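Local coordinates for neurotoxin (Clostridium botulinum, PDB 2QN0), which acts as the zinc protease light chain of botulinum neurotoxin C1 and probably cleaves SNARE proteins such as syntaxin and SNAP-25, at residues F37-T40 and G41-V45; T159-R162 and E163-D167; V348-Y351 and N352-Q356. All coordinates share one frame; numbering follows the deposited sequence.

Contact 1: F37-T40 and G41-V45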
ATOM      1  N   PHE A  37     -13.217  -0.348   8.904  1.00 16.91           N
ATOM      2  CA  PHE A  37     -12.608  -0.317  10.232  1.00 16.02           C
ATOM      3  C   PHE A  37     -11.331   0.522  10.234  1.00 16.19           C
ATOM      4  O   PHE A  37     -10.495   0.387   9.340  1.00 16.01           O
ATOM      5  CB  PHE A  37     -12.267  -1.743  10.663  1.00 15.91           C
ATOM      6  CG  PHE A  37     -13.417  -2.704  10.535  1.00 16.81           C
ATOM      7  CD1 PHE A  37     -14.174  -3.057  11.649  1.00 18.42           C
ATOM      8  CD2 PHE A  37     -13.766  -3.223   9.292  1.00 15.99           C
ATOM      9  CE1 PHE A  37     -15.268  -3.916  11.525  1.00 17.49           C
ATOM     10  CE2 PHE A  37     -14.858  -4.082   9.154  1.00 19.73           C
ATOM     11  CZ  PHE A  37     -15.611  -4.427  10.280  1.00 18.43           C
ATOM     12  N   ARG A  38     -11.174   1.374  11.242  1.00 15.51           N
ATOM     13  CA  ARG A  38      -9.989   2.228  11.335  1.00 15.08           C
ATOM     14  C   ARG A  38      -8.847   1.488  12.031  1.00 17.51           C
ATOM     15  O   ARG A  38      -8.914   1.214  13.232  1.00 18.60           O
ATOM     16  CB  ARG A  38     -10.319   3.515  12.108  1.00 16.35           C
ATOM     17  CG  ARG A  38      -9.203   4.570  12.097  1.00 16.21           C
ATOM     18  CD  ARG A  38      -9.329   5.545  13.278  1.00 16.95           C
ATOM     19  NE  ARG A  38     -10.588   6.292  13.281  1.00 16.80           N
ATOM     20  CZ  ARG A  38     -10.806   7.415  12.600  1.00 19.86           C
ATOM     21  NH1 ARG A  38      -9.846   7.939  11.848  1.00 18.78           N
ATOM     22  NH2 ARG A  38     -11.987   8.017  12.675  1.00 17.62           N
ATOM     23  N   ILE A  39      -7.803   1.154  11.276  1.00 15.99           N
ATOM     24  CA  ILE A  39      -6.649   0.457  11.837  1.00 17.25           C
ATOM     25  C   ILE A  39      -5.970   1.392  12.834  1.00 17.52           C
ATOM     26  O   ILE A  39      -5.703   1.023  13.978  1.00 16.71           O
ATOM     27  CB  ILE A  39      -5.643   0.059  10.723  1.00 17.62           C
ATOM     28  CG1 ILE A  39      -6.317  -0.910   9.749  1.00 21.67           C
ATOM     29  CG2 ILE A  39      -4.392  -0.561  11.340  1.00 19.64           C
ATOM     30  CD1 ILE A  39      -5.434  -1.355   8.596  1.00 22.72           C
ATOM     31  N   THR A  40      -5.691   2.608  12.379  1.00 16.34           N
ATOM     32  CA  THR A  40      -5.087   3.635  13.217  1.00 17.41           C
ATOM     33  C   THR A  40      -5.066   4.932  12.418  1.00 16.45           C
ATOM     34  O   THR A  40      -4.854   4.917  11.208  1.00 16.03           O
ATOM     35  CB  THR A  40      -3.651   3.263  13.660  1.00 19.00           C
ATOM     36  OG1 THR A  40      -3.168   4.253  14.577  1.00 20.60           O
ATOM     37  CG2 THR A  40      -2.710   3.186  12.466  1.00 18.31           C
ATOM     38  N   GLY A  41      -5.318   6.051  13.087  1.00 15.86           N
ATOM     39  CA  GLY A  41      -5.319   7.324  12.391  1.00 14.65           C
ATOM     40  C   GLY A  41      -6.152   7.332  11.121  1.00 16.81           C
ATOM     41  O   GLY A  41      -7.324   6.943  11.127  1.00 16.86           O
ATOM     42  N   ASN A  42      -5.539   7.753  10.018  1.00 14.17           N
ATOM     43  CA  ASN A  42      -6.240   7.843   8.748  1.00 15.77           C
ATOM     44  C   ASN A  42      -6.088   6.622   7.840  1.00 16.34           C
ATOM     45  O   ASN A  42      -6.264   6.718   6.629  1.00 15.47           O
ATOM     46  CB  ASN A  42      -5.792   9.111   8.017  1.00 18.62           C
ATOM     47  CG  ASN A  42      -6.042  10.374   8.835  1.00 19.12           C
ATOM     48  OD1 ASN A  42      -5.204  11.274   8.878  1.00 21.46           O
ATOM     49  ND2 ASN A  42      -7.202  10.444   9.479  1.00 16.71           N
ATOM     50  N   ILE A  43      -5.757   5.477   8.428  1.00 14.59           N
ATOM     51  CA  ILE A  43      -5.631   4.239   7.663  1.00 13.02           C
ATOM     52  C   ILE A  43      -6.852   3.376   7.984  1.00 15.01           C
ATOM     53  O   ILE A  43      -7.074   3.013   9.140  1.00 16.00           O
ATOM     54  CB  ILE A  43      -4.376   3.437   8.049  1.00 13.87           C
ATOM     55  CG1 ILE A  43      -3.111   4.249   7.749  1.00 13.99           C
ATOM     56  CG2 ILE A  43      -4.351   2.120   7.263  1.00 14.80           C
ATOM     57  CD1 ILE A  43      -1.828   3.551   8.184  1.00 14.20           C
ATOM     58  N   TRP A  44      -7.634   3.054   6.960  1.00 14.07           N
ATOM     59  CA  TRP A  44      -8.834   2.243   7.122  1.00 14.43           C
ATOM     60  C   TRP A  44      -8.740   0.950   6.333  1.00 16.35           C
ATOM     61  O   TRP A  44      -7.962   0.840   5.387  1.00 16.33           O
ATOM     62  CB  TRP A  44     -10.063   3.005   6.624  1.00 15.03           C
ATOM     63  CG  TRP A  44     -10.431   4.191   7.450  1.00 15.94           C
ATOM     64  CD1 TRP A  44      -9.801   5.404   7.484  1.00 16.55           C
ATOM     65  CD2 TRP A  44     -11.511   4.270   8.383  1.00 16.62           C
ATOM     66  NE1 TRP A  44     -10.426   6.237   8.386  1.00 16.83           N
ATOM     67  CE2 TRP A  44     -11.478   5.563   8.952  1.00 17.11           C
ATOM     68  CE3 TRP A  44     -12.506   3.370   8.796  1.00 16.54           C
ATOM     69  CZ2 TRP A  44     -12.404   5.982   9.917  1.00 17.99           C
ATOM     70  CZ3 TRP A  44     -13.428   3.786   9.758  1.00 16.50           C
ATOM     71  CH2 TRP A  44     -13.368   5.082  10.305  1.00 18.13           C
ATOM     72  N   VAL A  45      -9.539  -0.034   6.730  1.00 14.45           N
ATOM     73  CA  VAL A  45      -9.576  -1.297   6.016  1.00 15.50           C
ATOM     74  C   VAL A  45     -11.023  -1.698   5.747  1.00 16.50           C
ATOM     75  O   VAL A  45     -11.876  -1.620   6.635  1.00 16.51           O
ATOM     76  CB  VAL A  45      -8.869  -2.434   6.799  1.00 17.09           C
ATOM     77  CG1 VAL A  45      -9.488  -2.597   8.173  1.00 19.33           C
ATOM     78  CG2 VAL A  45      -8.970  -3.743   6.013  1.00 16.22           C
TER
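Arg38 lies over the indole of Trp44: its CB sits 3.7 Å from the centroid of the six-membered ring, almost exactly on the ring normal, a CH-pi contact that suits an arginine's long aliphatic stem. Farther out, Trp44 CZ2 meets one face of the guanidinium, 3.4 Å from Arg38 CZ. The two planes are inclined by 54°, so this is an oblique meeting and not a parallel stack. A bend at chi3 (-60°) swings the head round to the turn, where Arg38 NH1 donates to Gly41 O at 2.8 Å; the oxygen is in the guanidinium plane, while the donor stands above the plane of the carbonyl. NE and NH2 are hydrogen-bonded to Asn18 OD1 and Lys17 O, just before strand 19-23, so all three nitrogens of the head have bonds.

The backbone pairing brings the two side chains to the same face of the sheet. Phe37 and Val45 exchange two hydrogen bonds, placing Arg38 and Trp44 at the next, non-hydrogen-bonded site. Beyond it Ile39 N reaches Ile43 O at 2.9 Å and Ile43 N returns to Thr40 O at 3.0 Å. Gly41, with phi 49°, takes a conformation that a residue without CB adopts easily.

At the bulge Ile39 packs its CG1 3.9 Å from Val45 CG1, whose side chain is on the face opposite Trp44. Helix 80-97 packs on Ile39 and Val45, helix 101-112 on Thr40 and Ile43. Ile39 and Thr40 both face Ile43, a classic beta bulge; with the type II' turn from Thr40 to Ile43 it shapes the end of an antiparallel beta hairpin in the protease's mixed sheet.

Contact 2: T159-R162 and E163-D167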
ATOM      1  N   THR A 159      -8.050  -2.834   1.060  1.00 15.86           N
ATOM      2  CA  THR A 159      -9.190  -3.680   0.713  1.00 17.00           C
ATOM      3  C   THR A 159      -8.678  -5.063   0.364  1.00 16.50           C
ATOM      4  O   THR A 159      -7.467  -5.292   0.296  1.00 15.45           O
ATOM      5  CB  THR A 159      -9.954  -3.177  -0.536  1.00 18.68           C
ATOM      6  OG1 THR A 159      -9.188  -3.466  -1.715  1.00 19.31           O
ATOM      7  CG2 THR A 159     -10.204  -1.684  -0.455  1.00 19.32           C
ATOM      8  N   GLY A 160      -9.612  -5.982   0.149  1.00 16.21           N
ATOM      9  CA  GLY A 160      -9.243  -7.324  -0.244  1.00 15.72           C
ATOM     10  C   GLY A 160      -8.795  -7.251  -1.693  1.00 16.96           C
ATOM     11  O   GLY A 160      -8.901  -6.193  -2.321  1.00 16.96           O
ATOM     12  N   PRO A 161      -8.318  -8.362  -2.264  1.00 17.01           N
ATOM     13  CA  PRO A 161      -7.843  -8.425  -3.649  1.00 18.38           C
ATOM     14  C   PRO A 161      -8.864  -8.075  -4.719  1.00 18.29           C
ATOM     15  O   PRO A 161     -10.078  -8.111  -4.495  1.00 17.92           O
ATOM     16  CB  PRO A 161      -7.386  -9.878  -3.800  1.00 18.24           C
ATOM     17  CG  PRO A 161      -7.098 -10.313  -2.405  1.00 19.33           C
ATOM     18  CD  PRO A 161      -8.209  -9.680  -1.619  1.00 17.48           C
ATOM     19  N   ARG A 162      -8.349  -7.738  -5.895  1.00 16.94           N
ATOM     20  CA  ARG A 162      -9.194  -7.445  -7.039  1.00 19.05           C
ATOM     21  C   ARG A 162      -9.376  -8.808  -7.707  1.00 19.70           C
ATOM     22  O   ARG A 162      -9.337  -9.835  -7.026  1.00 20.80           O
ATOM     23  CB  ARG A 162      -8.499  -6.471  -7.991  1.00 17.97           C
ATOM     24  CG  ARG A 162      -8.180  -5.108  -7.370  1.00 19.58           C
ATOM     25  CD  ARG A 162      -7.894  -4.090  -8.463  1.00 21.47           C
ATOM     26  NE  ARG A 162      -7.477  -2.784  -7.954  1.00 23.86           N
ATOM     27  CZ  ARG A 162      -7.387  -1.693  -8.713  1.00 24.32           C
ATOM     28  NH1 ARG A 162      -7.687  -1.758 -10.004  1.00 26.24           N
ATOM     29  NH2 ARG A 162      -6.994  -0.542  -8.189  1.00 24.16           N
ATOM     30  N   GLU A 163      -9.548  -8.829  -9.026  1.00 20.48           N
ATOM     31  CA  GLU A 163      -9.740 -10.091  -9.740  1.00 22.50           C
ATOM     32  C   GLU A 163      -8.635 -11.122  -9.494  1.00 22.65           C
ATOM     33  O   GLU A 163      -8.920 -12.261  -9.114  1.00 23.35           O
ATOM     34  CB  GLU A 163      -9.885  -9.836 -11.247  1.00 23.44           C
ATOM     35  CG  GLU A 163     -11.214  -9.196 -11.660  1.00 25.24           C
ATOM     36  CD  GLU A 163     -11.269  -7.692 -11.428  1.00 26.27           C
ATOM     37  OE1 GLU A 163     -10.292  -7.123 -10.899  1.00 27.87           O
ATOM     38  OE2 GLU A 163     -12.298  -7.073 -11.782  1.00 26.10           O
ATOM     39  N   ASN A 164      -7.382 -10.732  -9.710  1.00 21.63           N
ATOM     40  CA  ASN A 164      -6.252 -11.640  -9.502  1.00 20.98           C
ATOM     41  C   ASN A 164      -5.785 -11.541  -8.050  1.00 22.25           C
ATOM     42  O   ASN A 164      -5.179 -10.550  -7.646  1.00 20.22           O
ATOM     43  CB  ASN A 164      -5.101 -11.283 -10.452  1.00 22.34           C
ATOM     44  CG  ASN A 164      -3.962 -12.283 -10.392  1.00 21.56           C
ATOM     45  OD1 ASN A 164      -3.921 -13.144  -9.516  1.00 21.57           O
ATOM     46  ND2 ASN A 164      -3.016 -12.163 -11.322  1.00 21.74           N
ATOM     47  N   ILE A 165      -6.065 -12.582  -7.273  1.00 21.13           N
ATOM     48  CA  ILE A 165      -5.716 -12.613  -5.861  1.00 21.35           C
ATOM     49  C   ILE A 165      -4.226 -12.503  -5.544  1.00 21.68           C
ATOM     50  O   ILE A 165      -3.859 -12.014  -4.476  1.00 22.89           O
ATOM     51  CB  ILE A 165      -6.314 -13.880  -5.195  1.00 20.68           C
ATOM     52  CG1 ILE A 165      -7.843 -13.779  -5.223  1.00 21.57           C
ATOM     53  CG2 ILE A 165      -5.819 -14.029  -3.763  1.00 20.49           C
ATOM     54  CD1 ILE A 165      -8.567 -15.019  -4.716  1.00 23.48           C
ATOM     55  N   ILE A 166      -3.362 -12.935  -6.456  1.00 20.55           N
ATOM     56  CA  ILE A 166      -1.932 -12.843  -6.178  1.00 20.43           C
ATOM     57  C   ILE A 166      -1.231 -11.690  -6.887  1.00 21.53           C
ATOM     58  O   ILE A 166      -0.025 -11.739  -7.131  1.00 21.19           O
ATOM     59  CB  ILE A 166      -1.196 -14.166  -6.495  1.00 20.84           C
ATOM     60  CG1 ILE A 166      -1.458 -14.593  -7.939  1.00 21.06           C
ATOM     61  CG2 ILE A 166      -1.641 -15.242  -5.516  1.00 22.98           C
ATOM     62  CD1 ILE A 166      -0.678 -15.831  -8.360  1.00 23.46           C
ATOM     63  N   ASP A 167      -1.991 -10.647  -7.206  1.00 20.06           N
ATOM     64  CA  ASP A 167      -1.434  -9.462  -7.855  1.00 20.01           C
ATOM     65  C   ASP A 167      -1.841  -8.226  -7.052  1.00 18.79           C
ATOM     66  O   ASP A 167      -2.684  -7.440  -7.480  1.00 19.79           O
ATOM     67  CB  ASP A 167      -1.931  -9.350  -9.300  1.00 21.97           C
ATOM     68  CG  ASP A 167      -1.272  -8.209 -10.061  1.00 24.51           C
ATOM     69  OD1 ASP A 167      -0.129  -7.844  -9.714  1.00 25.51           O
ATOM     70  OD2 ASP A 167      -1.886  -7.685 -11.015  1.00 26.80           O
TER
HETATM   71  O   HOH W   1      -5.592  -8.054  -6.347  1.00 28.16           O
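Pro161 and Ile165 make the apolar part of this turning loop. The proline ring lays CB 3.8 Å from Ile165 CA, and its CG comes 4.2 Å from Ile165 CG2. A rigid ring and a branched aliphatic group suit this buried inner side, where Tyr71 also packs on Ile165.

Van der Waals contact also joins Arg162 and Glu163. A bend at chi2 (80°) folds the glutamate back, bringing OE1 to 3.5 Å from Arg162 CB. The charged ends are not in contact: the arginine chain runs out extended, toward Glu169, with which it makes a long, weak ion pair, and Glu163 OE2 is hydrogen-bonded to Ser51 and Asn53.

A water bridges the two halves of the bend. It accepts from Arg162 N at 2.8 Å and lies 2.8 Å from Asn164 O and 3.2 Å from Asp167 O; it is placed to donate to these carbonyls, though it has more acceptors in reach than protons. The backbone N of Glu163, by contrast, is buried without a partner.

Hydrogen bonds inside the second half complete the shape. Asn164 OD1 accepts from Ile166 N at 3.1 Å, with the donor well above the amide's carbonyl plane, and Asp167 N returns to Asn164 O at 3.2 Å. Asparagine suits the place because its short amide can reach the backbone two residues on; OD1 also accepts from Tyr71 N, and ND2 donates to Ser69 O. The result is an Asx turn coupled to a type I beta turn, in the loop that leads from strand 156-159 to strand 169-171.

Contact 3: V348-Y351 and N352-Q356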
ATOM      1  N   VAL A 348      15.781  17.177  -0.106  1.00 23.18           N
ATOM      2  CA  VAL A 348      16.625  16.073  -0.539  1.00 23.14           C
ATOM      3  C   VAL A 348      16.608  14.928   0.466  1.00 23.06           C
ATOM      4  O   VAL A 348      16.544  13.758   0.083  1.00 23.00           O
ATOM      5  CB  VAL A 348      18.083  16.545  -0.754  1.00 26.14           C
ATOM      6  CG1 VAL A 348      19.002  15.349  -0.948  1.00 28.08           C
ATOM      7  CG2 VAL A 348      18.145  17.451  -1.972  1.00 25.63           C
ATOM      8  N   GLU A 349      16.663  15.270   1.748  1.00 22.18           N
ATOM      9  CA  GLU A 349      16.655  14.269   2.805  1.00 23.49           C
ATOM     10  C   GLU A 349      15.332  13.505   2.808  1.00 22.40           C
ATOM     11  O   GLU A 349      15.313  12.278   2.911  1.00 20.24           O
ATOM     12  CB  GLU A 349      16.878  14.939   4.164  1.00 26.62           C
ATOM     13  CG  GLU A 349      16.760  13.998   5.352  1.00 31.95           C
ATOM     14  CD  GLU A 349      16.985  14.701   6.677  1.00 35.50           C
ATOM     15  OE1 GLU A 349      16.352  15.753   6.909  1.00 37.59           O
ATOM     16  OE2 GLU A 349      17.789  14.198   7.490  1.00 38.92           O
ATOM     17  N   LEU A 350      14.229  14.236   2.688  1.00 21.20           N
ATOM     18  CA  LEU A 350      12.905  13.623   2.665  1.00 19.68           C
ATOM     19  C   LEU A 350      12.747  12.722   1.444  1.00 20.22           C
ATOM     20  O   LEU A 350      12.309  11.570   1.555  1.00 17.84           O
ATOM     21  CB  LEU A 350      11.822  14.705   2.643  1.00 19.53           C
ATOM     22  CG  LEU A 350      10.377  14.219   2.483  1.00 18.64           C
ATOM     23  CD1 LEU A 350      10.020  13.292   3.644  1.00 20.08           C
ATOM     24  CD2 LEU A 350       9.435  15.417   2.448  1.00 19.22           C
ATOM     25  N   TYR A 351      13.107  13.244   0.275  1.00 17.44           N
ATOM     26  CA  TYR A 351      12.984  12.469  -0.949  1.00 19.27           C
ATOM     27  C   TYR A 351      13.783  11.175  -0.853  1.00 17.86           C
ATOM     28  O   TYR A 351      13.322  10.125  -1.296  1.00 17.87           O
ATOM     29  CB  TYR A 351      13.465  13.281  -2.157  1.00 17.63           C
ATOM     30  CG  TYR A 351      13.066  12.678  -3.484  1.00 17.13           C
ATOM     31  CD1 TYR A 351      11.814  12.935  -4.041  1.00 15.53           C
ATOM     32  CD2 TYR A 351      13.933  11.833  -4.179  1.00 16.18           C
ATOM     33  CE1 TYR A 351      11.433  12.371  -5.258  1.00 16.97           C
ATOM     34  CE2 TYR A 351      13.563  11.262  -5.395  1.00 16.34           C
ATOM     35  CZ  TYR A 351      12.316  11.533  -5.928  1.00 16.91           C
ATOM     36  OH  TYR A 351      11.945  10.968  -7.127  1.00 19.34           O
ATOM     37  N   ASN A 352      14.981  11.250  -0.278  1.00 18.87           N
ATOM     38  CA  ASN A 352      15.820  10.065  -0.141  1.00 20.46           C
ATOM     39  C   ASN A 352      15.164   9.045   0.782  1.00 21.33           C
ATOM     40  O   ASN A 352      15.185   7.847   0.507  1.00 20.71           O
ATOM     41  CB  ASN A 352      17.199  10.436   0.403  1.00 22.25           C
ATOM     42  CG  ASN A 352      18.115   9.235   0.506  1.00 24.50           C
ATOM     43  OD1 ASN A 352      18.406   8.751   1.597  1.00 26.19           O
ATOM     44  ND2 ASN A 352      18.561   8.735  -0.641  1.00 24.25           N
ATOM     45  N   GLU A 353      14.586   9.522   1.879  1.00 19.84           N
ATOM     46  CA  GLU A 353      13.904   8.634   2.817  1.00 20.54           C
ATOM     47  C   GLU A 353      12.782   7.875   2.120  1.00 18.60           C
ATOM     48  O   GLU A 353      12.689   6.651   2.204  1.00 18.45           O
ATOM     49  CB  GLU A 353      13.292   9.435   3.966  1.00 22.63           C
ATOM     50  CG  GLU A 353      14.247   9.809   5.078  1.00 28.17           C
ATOM     51  CD  GLU A 353      13.593  10.714   6.100  1.00 30.97           C
ATOM     52  OE1 GLU A 353      12.387  10.522   6.374  1.00 30.40           O
ATOM     53  OE2 GLU A 353      14.283  11.608   6.633  1.00 33.07           O
ATOM     54  N   LEU A 354      11.925   8.624   1.434  1.00 16.85           N
ATOM     55  CA  LEU A 354      10.769   8.060   0.745  1.00 17.19           C
ATOM     56  C   LEU A 354      11.066   7.093  -0.392  1.00 18.59           C
ATOM     57  O   LEU A 354      10.258   6.207  -0.672  1.00 17.74           O
ATOM     58  CB  LEU A 354       9.892   9.194   0.204  1.00 16.21           C
ATOM     59  CG  LEU A 354       9.347  10.169   1.248  1.00 17.61           C
ATOM     60  CD1 LEU A 354       8.600  11.291   0.553  1.00 16.78           C
ATOM     61  CD2 LEU A 354       8.424   9.419   2.212  1.00 19.02           C
ATOM     62  N   THR A 355      12.217   7.250  -1.040  1.00 17.66           N
ATOM     63  CA  THR A 355      12.563   6.403  -2.178  1.00 18.29           C
ATOM     64  C   THR A 355      13.684   5.393  -1.973  1.00 18.55           C
ATOM     65  O   THR A 355      13.794   4.435  -2.742  1.00 19.56           O
ATOM     66  CB  THR A 355      12.943   7.264  -3.401  1.00 18.78           C
ATOM     67  OG1 THR A 355      14.045   8.115  -3.058  1.00 17.13           O
ATOM     68  CG2 THR A 355      11.765   8.115  -3.844  1.00 18.61           C
ATOM     69  N   GLN A 356      14.514   5.594  -0.957  1.00 19.85           N
ATOM     70  CA  GLN A 356      15.622   4.678  -0.731  1.00 21.03           C
ATOM     71  C   GLN A 356      15.744   4.055   0.654  1.00 20.55           C
ATOM     72  O   GLN A 356      16.471   3.078   0.822  1.00 21.08           O
ATOM     73  CB  GLN A 356      16.934   5.368  -1.126  1.00 23.70           C
ATOM     74  CG  GLN A 356      16.974   5.703  -2.611  1.00 27.21           C
ATOM     75  CD  GLN A 356      18.347   6.112  -3.100  1.00 29.78           C
ATOM     76  OE1 GLN A 356      19.361   5.589  -2.642  1.00 32.80           O
ATOM     77  NE2 GLN A 356      18.384   7.036  -4.053  1.00 29.63           N
TER
HETATM   78  O   HOH W   2      17.473  10.624   3.883  1.00 35.23           O
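Tyr351 O is gripped twice by one residue: Thr355 OG1 donates to it at 2.8 Å and Thr355 N at 3.1 Å, the two arriving from opposite faces of the carbonyl plane. The hydroxyl gets there because chi1 of 58° sets OG1 between its own backbone N and carbonyl carbon, turning it back along the helix. Threonine suits this buried place, since the bond leaves its hydroxyl proton paired within the helix, while the methyl turns to something apolar. That methyl, CG2, lies over one face of the Tyr351 ring, 4.2 Å from the centroid and 21° off the normal, displaced toward the rim. The helix widens here into a pi-type turn at 353-356.

The preceding residue pair, Leu350 and Leu354, is joined by the ordinary helical bond. Leu354 N donates to Leu350 O almost straight, at 172°, and the side chains cross with Leu350 CG 3.9 Å from Leu354 CD1. Both are buried: Leu350 meets Tyr297 of helix 283-304, and Leu354 packs on Tyr239 and Ile241. Leucine's branched, apolar side chain suits a helix face buried against other parts of the fold.

On the more exposed side Glu349 and Glu353 run side by side, and their OE2 atoms are 4.4 Å apart. The two like charges would probably repel, but Glu353 is salt-bridged to Arg109 and Arg331, which should offset this. Nearby a water donates to Glu349 O at 2.9 Å and to Asn352 OD1 at 3.1 Å, giving a main-chain oxygen a second partner.

The chemistry thus sorts the helix into an apolar side turned inward and a more exposed side on which Glu353 is salt-bridged to two arginines; its threonine hydroxyl is bonded to a carbonyl of the preceding turn.

How the contacts relate
Along the chain contact 1 comes first, then contact 2, then contact 3, without overlap. Contacts 1 and 2 are near neighbours, their centres 20 Å and their nearest atoms about 5 Å apart. The hairpin strands 34-38 and 43-46 lie beside strand 156-159 in one mixed sheet, and the end of that strand leads into the loop of contact 2. Contact 3, on helix 344-357, is across the chain's centre from contact 2, its centre 29 Å from that of contact 2 and 25 Å from that of contact 1. The side chain of Arg162 is about 12 Å, and that of Thr355 about 13 Å, from the zinc, so both lie outside the metal's first shell, in different parts of the fold.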